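Putative integron gene cassette protein (Uncultured bacterium, PDB 3GHJ) is of unknown function but belongs to the glyoxalase/bleomycin resistance protein/dioxygenase superfamily, whose members commonly bind metals or small ligands in the hollow of a curved sheet. Local coordinates at residues 63-68 / 74-79. The protein carries 1 engineered substitution. Numbering follows the deposited sequence. Where two conformers were deposited one is given.
Sequences WNFLWV and MVVLQE
W63, F65 and W67 stand in a row on one face of the hairpin formed by strands 63-68 and 73-79, and each receives an aliphatic group from its non-hydrogen-bonded partner. W63 lies flat along the stem of Q78, whose CG sits 3.6 Å from the centroid of the five-membered ring, almost exactly on the normal. F65 takes V76 CG1 over its face, 3.8 Å from V76 CG1 to the ring centroid. At W67 the methyl comes from selenomethionine M74. Its chain runs out extended, with CG anti to the backbone N (chi1 173°) and chi2 at 167°, and this arm carries SE to the edge of the F65 ring, in its plane, 4.0 Å from F65 CD2, a Met-aromatic contact. The bend at chi3 (-79°) then turns CE over the middle of the W67 six-membered ring, 3.4 Å from CE to its centroid. One residue thus bridges two aromatics, by methyl on one and selenium on the other. W63 NE1 makes a weak bond to a water that donates to E79 O. On the other face, L66 CD1 meets L77 CD1 at 3.9 Å, and both leucines pack against helix 39-49.

Between the faces the strands are stitched by paired amides: N64 and L77 bond each other in both directions, as do L66 and V75, where L66 N reaches V75 O at 2.8 Å with a nearly straight N-H...O angle. Strand 28-36 flanks 73-79 and strand 53-58 flanks 63-68, making this the central hairpin of a βαβββ sheet, the repeated unit of this superfamily. W120 of the second subunit meets F65 edge-to-face and packs on M74. The chemistry implies an aromatic sheet face held by CH-pi and dispersion forces, partly given over to the dimer.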
loop_
_atom_site.group_PDB
_atom_site.type_symbol
_atom_site.label_atom_id
_atom_site.label_comp_id
_atom_site.label_asym_id
_atom_site.label_seq_id
_atom_site.Cartn_x
_atom_site.Cartn_y
_atom_site.Cartn_z
ATOM N N TRP A 63 -2.785 -17.517 0.630
ATOM C CA TRP A 63 -2.864 -16.097 0.966
ATOM C C TRP A 63 -3.100 -15.960 2.460
ATOM O O TRP A 63 -3.770 -16.797 3.074
ATOM C CB TRP A 63 -4.030 -15.432 0.240
ATOM C CG TRP A 63 -3.892 -15.309 -1.262
ATOM C CD1 TRP A 63 -2.962 -15.910 -2.058
ATOM C CD2 TRP A 63 -4.740 -14.552 -2.133
ATOM N NE1 TRP A 63 -3.172 -15.561 -3.375
ATOM C CE2 TRP A 63 -4.259 -14.730 -3.446
ATOM C CE3 TRP A 63 -5.857 -13.734 -1.928
ATOM C CZ2 TRP A 63 -4.856 -14.119 -4.551
ATOM C CZ3 TRP A 63 -6.449 -13.129 -3.026
ATOM C CH2 TRP A 63 -5.946 -13.325 -4.320
ATOM N N ASN A 64 -2.571 -14.895 3.048
ATOM C CA ASN A 64 -2.826 -14.593 4.451
ATOM C C ASN A 64 -3.146 -13.114 4.587
ATOM O O ASN A 64 -2.300 -12.264 4.296
ATOM C CB ASN A 64 -1.626 -14.979 5.318
ATOM C CG ASN A 64 -1.976 -15.074 6.801
ATOM O OD1 ASN A 64 -3.128 -14.889 7.186
ATOM N ND2 ASN A 64 -0.975 -15.358 7.633
ATOM N N PHE A 65 -4.374 -12.816 5.000
ATOM C CA PHE A 65 -4.849 -11.450 5.208
ATOM C C PHE A 65 -4.594 -11.085 6.658
ATOM O O PHE A 65 -5.174 -11.699 7.565
ATOM C CB PHE A 65 -6.364 -11.356 4.954
ATOM C CG PHE A 65 -6.789 -11.717 3.553
ATOM C CD1 PHE A 65 -6.818 -13.045 3.135
ATOM C CD2 PHE A 65 -7.208 -10.727 2.671
ATOM C CE1 PHE A 65 -7.239 -13.372 1.851
ATOM C CE2 PHE A 65 -7.632 -11.049 1.385
ATOM C CZ PHE A 65 -7.646 -12.369 0.978
ATOM N N LEU A 66 -3.739 -10.092 6.881
ATOM C CA LEU A 66 -3.319 -9.686 8.223
ATOM C C LEU A 66 -3.720 -8.243 8.506
ATOM O O LEU A 66 -3.652 -7.390 7.615
ATOM C CB LEU A 66 -1.803 -9.826 8.362
ATOM C CG LEU A 66 -1.254 -11.238 8.182
ATOM C CD1 LEU A 66 0.254 -11.175 8.202
ATOM C CD2 LEU A 66 -1.789 -12.187 9.266
ATOM N N TRP A 67 -4.112 -7.956 9.741
ATOM C CA TRP A 67 -4.573 -6.629 10.126
ATOM C C TRP A 67 -3.469 -5.772 10.715
ATOM O O TRP A 67 -2.666 -6.237 11.534
ATOM C CB TRP A 67 -5.680 -6.722 11.180
ATOM C CG TRP A 67 -6.981 -7.267 10.699
ATOM C CD1 TRP A 67 -7.438 -8.547 10.840
ATOM C CD2 TRP A 67 -8.013 -6.545 10.015
ATOM N NE1 TRP A 67 -8.689 -8.664 10.288
ATOM C CE2 TRP A 67 -9.069 -7.449 9.780
ATOM C CE3 TRP A 67 -8.150 -5.218 9.586
ATOM C CZ2 TRP A 67 -10.243 -7.075 9.122
ATOM C CZ3 TRP A 67 -9.315 -4.844 8.939
ATOM C CH2 TRP A 67 -10.352 -5.772 8.714
ATOM N N VAL A 68 -3.461 -4.508 10.308
ATOM C CA VAL A 68 -2.547 -3.496 10.822
ATOM C C VAL A 68 -3.308 -2.535 11.729
ATOM O O VAL A 68 -4.341 -1.981 11.337
ATOM C CB VAL A 68 -1.940 -2.676 9.657
ATOM C CG1 VAL A 68 -0.949 -1.637 10.181
ATOM C CG2 VAL A 68 -1.274 -3.612 8.650
HETATM N N MSE A 74 -4.356 -3.281 6.277
HETATM C CA MSE A 74 -4.274 -4.711 6.023
HETATM C C MSE A 74 -3.158 -5.004 5.042
HETATM O O MSE A 74 -2.925 -4.238 4.106
HETATM C CB MSE A 74 -5.601 -5.218 5.466
HETATM C CG MSE A 74 -5.629 -6.666 5.000
HETATM SE SE MSE A 74 -7.454 -7.304 4.684
HETATM C CE MSE A 74 -7.938 -7.617 6.523
ATOM N N VAL A 75 -2.408 -6.074 5.285
ATOM C CA VAL A 75 -1.556 -6.612 4.241
ATOM C C VAL A 75 -2.112 -7.966 3.847
ATOM O O VAL A 75 -2.624 -8.706 4.688
ATOM C CB VAL A 75 -0.072 -6.742 4.660
ATOM C CG1 VAL A 75 0.542 -5.368 4.894
ATOM C CG2 VAL A 75 0.073 -7.626 5.886
ATOM N N VAL A 76 -2.046 -8.269 2.558
ATOM C CA VAL A 76 -2.425 -9.582 2.054
ATOM C C VAL A 76 -1.177 -10.260 1.506
ATOM O O VAL A 76 -0.676 -9.900 0.442
ATOM C CB VAL A 76 -3.506 -9.518 0.948
ATOM C CG1 VAL A 76 -3.991 -10.937 0.617
ATOM C CG2 VAL A 76 -4.670 -8.631 1.383
ATOM N N LEU A 77 -0.652 -11.225 2.249
ATOM C CA LEU A 77 0.511 -11.953 1.781
ATOM C C LEU A 77 0.047 -13.004 0.784
ATOM O O LEU A 77 -0.903 -13.737 1.054
ATOM C CB LEU A 77 1.234 -12.618 2.955
ATOM C CG LEU A 77 1.598 -11.715 4.140
ATOM C CD1 LEU A 77 2.311 -12.537 5.205
ATOM C CD2 LEU A 77 2.471 -10.544 3.700
ATOM N N GLN A 78 0.696 -13.062 -0.374
ATOM C CA GLN A 78 0.298 -14.011 -1.415
ATOM C C GLN A 78 1.520 -14.778 -1.875
ATOM O O GLN A 78 2.461 -14.188 -2.391
ATOM C CB GLN A 78 -0.317 -13.257 -2.596
ATOM C CG GLN A 78 -1.545 -12.451 -2.207
ATOM C CD GLN A 78 -2.098 -11.606 -3.339
ATOM O OE1 GLN A 78 -3.312 -11.423 -3.456
ATOM N NE2 GLN A 78 -1.213 -11.077 -4.167
ATOM N N GLU A 79 1.524 -16.090 -1.678
ATOM C CA GLU A 79 2.691 -16.868 -2.049
ATOM C C GLU A 79 2.860 -16.979 -3.560
ATOM O O GLU A 79 1.923 -17.332 -4.279
ATOM C CB GLU A 79 2.633 -18.262 -1.431
ATOM C CG GLU A 79 3.948 -19.011 -1.502
ATOM C CD GLU A 79 3.878 -20.337 -0.780
ATOM O OE1 GLU A 79 3.281 -21.285 -1.335
ATOM O OE2 GLU A 79 4.410 -20.428 0.342
HETATM O O HOH W 1 -0.881 -17.174 -4.040
#